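Local coordinates for 2-C-methyl-D-erythritol 2,4-cyclodiphosphate synthase (Thermus thermophilus, PDB 1IV3), which catalyses the conversion of 4-diphosphocytidyl-2-C-methyl-D-erythritol 2-phosphate to 2-C-methyl-D-erythritol 2,4-cyclodiphosphate with release of CMP in isoprenoid biosynthesis, at residues M41-L54 against S73-R87. The protein carries 3 engineered substitutions. Residues are numbered along the deposited sequence; the frame is centred on the assembly and turned at random.
Sequences MHALTDALLSAYGL and SEVFLREAMRLVEAR. Engineered in segment 41-54: Met41 (natural residue Leu). Engineered in segment 73-87: Met81 (natural residue Leu). With MG (magnesium ion), chain G.
Leu77 enters a hole made by Met41, Leu44, Thr45 and Leu48, a knob-into-hole fit at the buried interface of two helices nearly parallel at 15°. Its chi1 of 175° puts CG anti to the backbone N; CD1 meets Leu48 CD1 at 3.8 Å, while CD2 meets SD of the engineered Met41, whose side chain crosses it at about a right angle. Packing is tight around Thr45: OG1 comes 3.3 Å from Leu77 CA, donates to Met41 O from above that carbonyl's plane, and accepts a hydrogen bond from a water that also donates to Ser73 O. Next along, Ala80 CB packs against Leu49 CD2 at 3.6 Å. In this IspF trimer subunit, helix 41-50 lies between strand 141-150 and helix 73-86, its first turn reaching the active site. There His42 binds magnesium through ND1 at 2.0 Å, alongside Asp8 and His10, and NE2 donates to Ser73 OG at 2.8 Å, bent to 131°. Asp36 also bonds that hydroxyl, so second-shell Ser73 probably helps hold the imidazole's rotation. Toward the far end the backbones part, from 4.9 Å between Thr45 CA and Leu77 CA to 6.8 Å between Tyr52 CA and Val84 CA, and Leu54 and Arg87 meet solvent. Where a Schellman motif with Gly53 at C-prime ends the helix, Leu54 CD2 lies 3.5 Å from Arg87 NE, and the Tyr52 ring rests obliquely against Val84 CG1 and Arg87 CB.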
ATOM      1  N   MET A  41      -1.728   3.484  14.664  1.00  9.09           N
ATOM      2  CA  MET A  41      -0.502   3.349  15.441  1.00  6.93           C
ATOM      3  C   MET A  41       0.272   2.110  15.002  1.00  9.30           C
ATOM      4  O   MET A  41       1.494   2.151  14.846  1.00  8.94           O
ATOM      5  CB  MET A  41      -0.776   3.233  16.940  1.00 11.62           C
ATOM      6  CG  MET A  41      -1.187   4.491  17.673  1.00 25.37           C
ATOM      7  SD  MET A  41       0.098   5.743  17.899  1.00  3.68           S
ATOM      8  CE  MET A  41      -0.294   6.879  16.627  1.00  7.68           C
ATOM      9  N   HIS A  42      -0.403   0.974  14.801  1.00 10.78           N
ATOM     10  CA  HIS A  42       0.349  -0.240  14.471  1.00  8.76           C
ATOM     11  C   HIS A  42       1.040  -0.152  13.113  1.00  9.82           C
ATOM     12  O   HIS A  42       2.206  -0.533  12.995  1.00  9.44           O
ATOM     13  CB  HIS A  42      -0.567  -1.462  14.473  1.00  9.38           C
ATOM     14  CG  HIS A  42      -1.000  -1.804  15.859  1.00 13.52           C
ATOM     15  ND1 HIS A  42      -1.856  -2.827  16.161  1.00 22.85           N
ATOM     16  CD2 HIS A  42      -0.658  -1.220  17.041  1.00 16.07           C
ATOM     17  CE1 HIS A  42      -2.043  -2.880  17.472  1.00 30.35           C
ATOM     18  NE2 HIS A  42      -1.328  -1.912  18.028  1.00 21.89           N
ATOM     19  N   ALA A  43       0.306   0.386  12.145  1.00  8.07           N
ATOM     20  CA  ALA A  43       0.915   0.480  10.805  1.00  9.72           C
ATOM     21  C   ALA A  43       2.077   1.463  10.780  1.00  9.22           C
ATOM     22  O   ALA A  43       3.081   1.226  10.106  1.00  9.61           O
ATOM     23  CB  ALA A  43      -0.146   0.876   9.784  1.00 11.29           C
ATOM     24  N   LEU A  44       1.968   2.587  11.503  1.00  9.27           N
ATOM     25  CA  LEU A  44       3.071   3.547  11.584  1.00  8.75           C
ATOM     26  C   LEU A  44       4.267   2.918  12.279  1.00  8.53           C
ATOM     27  O   LEU A  44       5.418   3.119  11.893  1.00  9.86           O
ATOM     28  CB  LEU A  44       2.639   4.817  12.351  1.00  8.07           C
ATOM     29  CG  LEU A  44       1.669   5.709  11.571  1.00 10.05           C
ATOM     30  CD1 LEU A  44       0.991   6.747  12.456  1.00  7.69           C
ATOM     31  CD2 LEU A  44       2.417   6.369  10.414  1.00  6.53           C
ATOM     32  N   THR A  45       3.993   2.138  13.330  1.00  8.07           N
ATOM     33  CA  THR A  45       5.100   1.538  14.094  1.00  8.29           C
ATOM     34  C   THR A  45       5.849   0.517  13.230  1.00  8.50           C
ATOM     35  O   THR A  45       7.089   0.493  13.154  1.00  8.41           O
ATOM     36  CB  THR A  45       4.576   0.869  15.373  1.00  9.20           C
ATOM     37  OG1 THR A  45       3.890   1.809  16.216  1.00  9.05           O
ATOM     38  CG2 THR A  45       5.735   0.342  16.220  1.00  9.66           C
ATOM     39  N   ASP A  46       5.081  -0.347  12.561  1.00  7.19           N
ATOM     40  CA  ASP A  46       5.708  -1.297  11.638  1.00  5.95           C
ATOM     41  C   ASP A  46       6.491  -0.564  10.543  1.00  8.95           C
ATOM     42  O   ASP A  46       7.582  -0.994  10.169  1.00  9.10           O
ATOM     43  CB  ASP A  46       4.688  -2.235  11.002  1.00  7.67           C
ATOM     44  CG  ASP A  46       4.400  -3.493  11.804  1.00 11.30           C
ATOM     45  OD1 ASP A  46       5.131  -3.752  12.786  1.00 13.37           O
ATOM     46  OD2 ASP A  46       3.466  -4.250  11.452  1.00 10.31           O
ATOM     47  N   ALA A  47       5.962   0.529   9.994  1.00  7.20           N
ATOM     48  CA  ALA A  47       6.664   1.251   8.935  1.00  6.50           C
ATOM     49  C   ALA A  47       7.998   1.792   9.433  1.00  9.64           C
ATOM     50  O   ALA A  47       9.012   1.712   8.732  1.00  9.96           O
ATOM     51  CB  ALA A  47       5.799   2.388   8.401  1.00  5.50           C
ATOM     52  N   LEU A  48       8.010   2.369  10.655  1.00  7.92           N
ATOM     53  CA  LEU A  48       9.254   2.851  11.259  1.00  8.20           C
ATOM     54  C   LEU A  48      10.256   1.735  11.455  1.00 10.43           C
ATOM     55  O   LEU A  48      11.433   1.863  11.096  1.00 11.16           O
ATOM     56  CB  LEU A  48       8.936   3.503  12.613  1.00 10.83           C
ATOM     57  CG  LEU A  48       8.175   4.833  12.557  1.00 11.37           C
ATOM     58  CD1 LEU A  48       7.740   5.266  13.965  1.00 13.50           C
ATOM     59  CD2 LEU A  48       9.009   5.952  11.931  1.00 10.92           C
ATOM     60  N   LEU A  49       9.788   0.628  12.044  1.00  7.18           N
ATOM     61  CA  LEU A  49      10.690  -0.506  12.279  1.00  8.28           C
ATOM     62  C   LEU A  49      11.255  -0.993  10.959  1.00  8.00           C
ATOM     63  O   LEU A  49      12.441  -1.284  10.793  1.00 12.88           O
ATOM     64  CB  LEU A  49       9.943  -1.640  12.983  1.00  8.36           C
ATOM     65  CG  LEU A  49       9.437  -1.352  14.404  1.00 12.26           C
ATOM     66  CD1 LEU A  49       8.677  -2.562  14.944  1.00  9.10           C
ATOM     67  CD2 LEU A  49      10.591  -0.978  15.320  1.00 10.55           C
ATOM     68  N   SER A  50      10.351  -1.111   9.992  1.00  7.46           N
ATOM     69  CA  SER A  50      10.692  -1.578   8.650  1.00 12.38           C
ATOM     70  C   SER A  50      11.789  -0.733   8.004  1.00 10.23           C
ATOM     71  O   SER A  50      12.656  -1.268   7.304  1.00  9.42           O
ATOM     72  CB  SER A  50       9.419  -1.571   7.783  1.00 10.82           C
ATOM     73  OG  SER A  50       9.643  -2.413   6.652  1.00 16.32           O
ATOM     74  N   ALA A  51      11.745   0.579   8.227  1.00  8.70           N
ATOM     75  CA  ALA A  51      12.722   1.475   7.621  1.00  8.96           C
ATOM     76  C   ALA A  51      14.153   1.141   8.046  1.00 13.59           C
ATOM     77  O   ALA A  51      15.082   1.576   7.365  1.00 11.60           O
ATOM     78  CB  ALA A  51      12.431   2.931   7.950  1.00  9.78           C
ATOM     79  N   TYR A  52      14.319   0.410   9.147  1.00 11.37           N
ATOM     80  CA  TYR A  52      15.650  -0.001   9.579  1.00  8.63           C
ATOM     81  C   TYR A  52      15.796  -1.500   9.670  1.00 12.37           C
ATOM     82  O   TYR A  52      16.789  -1.993  10.207  1.00 10.86           O
ATOM     83  CB  TYR A  52      15.983   0.651  10.931  1.00 11.62           C
ATOM     84  CG  TYR A  52      16.539   2.038  10.721  1.00 10.59           C
ATOM     85  CD1 TYR A  52      15.655   3.095  10.514  1.00 15.66           C
ATOM     86  CD2 TYR A  52      17.907   2.270  10.708  1.00 14.37           C
ATOM     87  CE1 TYR A  52      16.128   4.374  10.308  1.00 20.92           C
ATOM     88  CE2 TYR A  52      18.382   3.555  10.512  1.00 17.81           C
ATOM     89  CZ  TYR A  52      17.491   4.586  10.318  1.00 20.08           C
ATOM     90  OH  TYR A  52      17.949   5.862  10.121  1.00 20.27           O
ATOM     91  N   GLY A  53      14.846  -2.264   9.124  1.00  9.98           N
ATOM     92  CA  GLY A  53      14.981  -3.709   9.131  1.00  8.66           C
ATOM     93  C   GLY A  53      14.851  -4.297  10.528  1.00 12.79           C
ATOM     94  O   GLY A  53      15.329  -5.415  10.741  1.00 14.35           O
ATOM     95  N   LEU A  54      14.234  -3.604  11.479  1.00 11.75           N
ATOM     96  CA  LEU A  54      14.261  -4.030  12.877  1.00  8.67           C
ATOM     97  C   LEU A  54      13.268  -5.111  13.219  1.00 12.21           C
ATOM     98  O   LEU A  54      13.307  -5.739  14.273  1.00 14.41           O
ATOM     99  CB  LEU A  54      14.011  -2.784  13.736  1.00 10.44           C
ATOM    100  CG  LEU A  54      15.102  -1.716  13.527  1.00 14.16           C
ATOM    101  CD1 LEU A  54      14.700  -0.431  14.220  1.00 16.61           C
ATOM    102  CD2 LEU A  54      16.432  -2.265  14.007  1.00 14.81           C
ATOM    103  N   SER A  73      -0.986   1.499  22.349  1.00 10.24           N
ATOM    104  CA  SER A  73      -0.147   1.387  21.161  1.00 11.09           C
ATOM    105  C   SER A  73       0.820   2.547  20.954  1.00 13.89           C
ATOM    106  O   SER A  73       1.878   2.413  20.308  1.00  9.75           O
ATOM    107  CB  SER A  73      -1.074   1.231  19.935  1.00 14.70           C
ATOM    108  OG  SER A  73      -1.766  -0.013  20.063  1.00 19.60           O
ATOM    109  N   GLU A  74       0.508   3.732  21.495  1.00 12.90           N
ATOM    110  CA  GLU A  74       1.463   4.838  21.408  1.00 12.47           C
ATOM    111  C   GLU A  74       2.794   4.502  22.079  1.00 11.66           C
ATOM    112  O   GLU A  74       3.856   4.999  21.698  1.00 16.11           O
ATOM    113  CB  GLU A  74       0.884   6.110  22.051  1.00 18.33           C
ATOM    114  CG  GLU A  74       1.974   7.117  22.428  1.00 28.64           C
ATOM    115  CD  GLU A  74       1.387   8.397  22.996  1.00 29.39           C
ATOM    116  OE1 GLU A  74       0.204   8.359  23.404  1.00 28.67           O
ATOM    117  OE2 GLU A  74       2.115   9.414  23.013  1.00 29.53           O
ATOM    118  N   VAL A  75       2.783   3.634  23.092  1.00  8.64           N
ATOM    119  CA  VAL A  75       4.029   3.243  23.742  1.00 12.08           C
ATOM    120  C   VAL A  75       4.942   2.460  22.807  1.00 13.51           C
ATOM    121  O   VAL A  75       6.172   2.562  22.850  1.00 18.01           O
ATOM    122  CB  VAL A  75       3.716   2.384  24.984  1.00 16.45           C
ATOM    123  CG1 VAL A  75       4.953   1.659  25.483  1.00 24.26           C
ATOM    124  CG2 VAL A  75       3.103   3.285  26.060  1.00 11.62           C
ATOM    125  N   PHE A  76       4.328   1.663  21.944  1.00 10.70           N
ATOM    126  CA  PHE A  76       5.068   0.917  20.940  1.00 10.61           C
ATOM    127  C   PHE A  76       5.628   1.891  19.910  1.00 12.52           C
ATOM    128  O   PHE A  76       6.777   1.768  19.507  1.00 10.94           O
ATOM    129  CB  PHE A  76       4.200  -0.111  20.226  1.00  8.82           C
ATOM    130  CG  PHE A  76       3.479  -1.018  21.210  1.00 13.15           C
ATOM    131  CD1 PHE A  76       4.035  -1.279  22.454  1.00 11.16           C
ATOM    132  CD2 PHE A  76       2.264  -1.588  20.857  1.00 17.25           C
ATOM    133  CE1 PHE A  76       3.364  -2.091  23.351  1.00 15.20           C
ATOM    134  CE2 PHE A  76       1.585  -2.400  21.763  1.00 22.30           C
ATOM    135  CZ  PHE A  76       2.147  -2.650  23.009  1.00 19.39           C
ATOM    136  N   LEU A  77       4.801   2.839  19.481  1.00  9.71           N
ATOM    137  CA  LEU A  77       5.262   3.780  18.465  1.00 11.64           C
ATOM    138  C   LEU A  77       6.466   4.563  18.965  1.00 11.24           C
ATOM    139  O   LEU A  77       7.473   4.735  18.277  1.00 14.24           O
ATOM    140  CB  LEU A  77       4.118   4.732  18.087  1.00 13.42           C
ATOM    141  CG  LEU A  77       4.586   5.830  17.110  1.00 20.27           C
ATOM    142  CD1 LEU A  77       4.369   5.342  15.685  1.00 14.71           C
ATOM    143  CD2 LEU A  77       3.869   7.124  17.427  1.00 21.57           C
ATOM    144  N   ARG A  78       6.362   5.049  20.211  1.00 12.07           N
ATOM    145  CA  ARG A  78       7.495   5.776  20.796  1.00 15.22           C
ATOM    146  C   ARG A  78       8.728   4.907  20.959  1.00 11.62           C
ATOM    147  O   ARG A  78       9.860   5.371  20.795  1.00 13.05           O
ATOM    148  CB  ARG A  78       7.071   6.356  22.155  1.00 16.02           C
ATOM    149  CG  ARG A  78       5.882   7.305  22.043  1.00 22.62           C
ATOM    150  CD  ARG A  78       5.801   8.219  23.256  1.00 32.37           C
ATOM    151  NE  ARG A  78       4.858   9.331  23.066  1.00 34.73           N
ATOM    152  CZ  ARG A  78       5.279  10.582  22.878  1.00 28.37           C
ATOM    153  NH1 ARG A  78       6.580  10.823  22.851  1.00 26.90           N
ATOM    154  NH2 ARG A  78       4.418  11.574  22.714  1.00 41.86           N
ATOM    155  N   GLU A  79       8.576   3.632  21.299  1.00  9.75           N
ATOM    156  CA  GLU A  79       9.780   2.798  21.375  1.00 14.92           C
ATOM    157  C   GLU A  79      10.414   2.632  20.001  1.00 15.92           C
ATOM    158  O   GLU A  79      11.635   2.659  19.824  1.00 13.77           O
ATOM    159  CB  GLU A  79       9.410   1.457  21.995  1.00 15.37           C
ATOM    160  CG  GLU A  79      10.504   0.435  22.146  1.00 14.42           C
ATOM    161  CD  GLU A  79      11.676   0.849  23.009  1.00 22.69           C
ATOM    162  OE1 GLU A  79      11.702   1.931  23.634  1.00 19.84           O
ATOM    163  OE2 GLU A  79      12.629   0.032  23.069  1.00 27.67           O
ATOM    164  N   ALA A  80       9.570   2.454  18.964  1.00 12.37           N
ATOM    165  CA  ALA A  80      10.159   2.346  17.628  1.00  8.42           C
ATOM    166  C   ALA A  80      10.872   3.625  17.281  1.00  8.55           C
ATOM    167  O   ALA A  80      11.933   3.630  16.658  1.00 12.51           O
ATOM    168  CB  ALA A  80       9.084   2.025  16.574  1.00 11.35           C
ATOM    169  N   MET A  81      10.298   4.763  17.660  1.00 10.31           N
ATOM    170  CA  MET A  81      10.961   6.029  17.373  1.00 15.89           C
ATOM    171  C   MET A  81      12.317   6.015  18.081  1.00 15.60           C
ATOM    172  O   MET A  81      13.329   6.455  17.531  1.00 14.99           O
ATOM    173  CB  MET A  81      10.115   7.238  17.797  1.00 10.91           C
ATOM    174  CG  MET A  81       8.883   7.491  16.929  1.00 16.10           C
ATOM    175  SD  MET A  81       7.713   8.711  17.568  1.00  4.45           S
ATOM    176  CE  MET A  81       8.712  10.190  17.437  1.00 22.83           C
ATOM    177  N   ARG A  82      12.342   5.491  19.309  1.00 12.68           N
ATOM    178  CA  ARG A  82      13.607   5.536  20.062  1.00 14.29           C
ATOM    179  C   ARG A  82      14.676   4.699  19.379  1.00 14.58           C
ATOM    180  O   ARG A  82      15.826   5.118  19.234  1.00 14.89           O
ATOM    181  CB  ARG A  82      13.425   5.041  21.498  1.00 15.50           C
ATOM    182  CG  ARG A  82      14.699   5.143  22.348  1.00 15.62           C
ATOM    183  CD  ARG A  82      14.453   4.607  23.756  1.00 16.97           C
ATOM    184  NE  ARG A  82      14.334   3.146  23.749  1.00 17.93           N
ATOM    185  CZ  ARG A  82      15.416   2.380  23.585  1.00 38.22           C
ATOM    186  NH1 ARG A  82      16.606   2.967  23.434  1.00 33.21           N
ATOM    187  NH2 ARG A  82      15.325   1.055  23.576  1.00 19.36           N
ATOM    188  N   LEU A  83      14.283   3.505  18.938  1.00 13.74           N
ATOM    189  CA  LEU A  83      15.193   2.587  18.259  1.00  9.87           C
ATOM    190  C   LEU A  83      15.708   3.163  16.950  1.00 13.53           C
ATOM    191  O   LEU A  83      16.896   3.057  16.669  1.00 14.02           O
ATOM    192  CB  LEU A  83      14.496   1.251  17.988  1.00 12.44           C
ATOM    193  CG  LEU A  83      14.049   0.461  19.215  1.00 14.29           C
ATOM    194  CD1 LEU A  83      13.168  -0.710  18.798  1.00 15.05           C
ATOM    195  CD2 LEU A  83      15.250  -0.033  20.016  1.00 18.44           C
ATOM    196  N   VAL A  84      14.861   3.775  16.110  1.00 12.57           N
ATOM    197  CA  VAL A  84      15.488   4.291  14.875  1.00 10.20           C
ATOM    198  C   VAL A  84      16.320   5.538  15.148  1.00 15.28           C
ATOM    199  O   VAL A  84      17.340   5.736  14.476  1.00 14.89           O
ATOM    200  CB  VAL A  84      14.401   4.518  13.824  1.00 14.86           C
ATOM    201  CG1 VAL A  84      13.658   3.193  13.672  1.00 15.67           C
ATOM    202  CG2 VAL A  84      13.461   5.641  14.212  1.00 17.56           C
ATOM    203  N   GLU A  85      15.912   6.369  16.117  1.00 13.19           N
ATOM    204  CA  GLU A  85      16.658   7.604  16.416  1.00 12.67           C
ATOM    205  C   GLU A  85      18.032   7.203  16.907  1.00 13.89           C
ATOM    206  O   GLU A  85      19.060   7.801  16.601  1.00 14.81           O
ATOM    207  CB  GLU A  85      15.956   8.493  17.441  1.00 15.25           C
ATOM    208  CG  GLU A  85      14.812   9.302  16.844  1.00 18.47           C
ATOM    209  CD  GLU A  85      13.865   9.915  17.851  1.00 29.39           C
ATOM    210  OE1 GLU A  85      14.196   9.979  19.052  1.00 33.38           O
ATOM    211  OE2 GLU A  85      12.758  10.343  17.451  1.00 28.49           O
ATOM    212  N   ALA A  86      18.057   6.116  17.677  1.00 12.51           N
ATOM    213  CA  ALA A  86      19.381   5.684  18.144  1.00 17.22           C
ATOM    214  C   ALA A  86      20.272   5.251  17.004  1.00 14.05           C
ATOM    215  O   ALA A  86      21.492   5.179  17.131  1.00 19.93           O
ATOM    216  CB  ALA A  86      19.215   4.536  19.132  1.00 13.62           C
ATOM    217  N   ARG A  87      19.678   4.923  15.871  1.00 14.88           N
ATOM    218  CA  ARG A  87      20.462   4.483  14.716  1.00 14.27           C
ATOM    219  C   ARG A  87      20.691   5.614  13.724  1.00 17.00           C
ATOM    220  O   ARG A  87      21.110   5.335  12.601  1.00 23.36           O
ATOM    221  CB  ARG A  87      19.766   3.274  14.082  1.00 16.97           C
ATOM    222  CG  ARG A  87      19.963   2.009  14.934  1.00 18.77           C
ATOM    223  CD  ARG A  87      18.867   0.997  14.629  1.00 22.57           C
ATOM    224  NE  ARG A  87      18.931  -0.211  15.437  1.00 28.91           N
ATOM    225  CZ  ARG A  87      18.684  -0.330  16.734  1.00 34.17           C
ATOM    226  NH1 ARG A  87      18.329   0.701  17.496  1.00 24.34           N
ATOM    227  NH2 ARG A  87      18.800  -1.529  17.295  1.00 35.79           N
TER
HETATM  228 MG    MG G1561      -2.959  -3.985  15.024  1.00 23.06          MG
HETATM  229  O   HOH W   1       1.857   0.875  17.876  1.00 15.40           O
HETATM  230  O   HOH W   2      20.501   6.193   9.821  1.00 26.90           O
HETATM  231  O   HOH W   3      -1.857  -6.021  15.305  1.00 38.40           O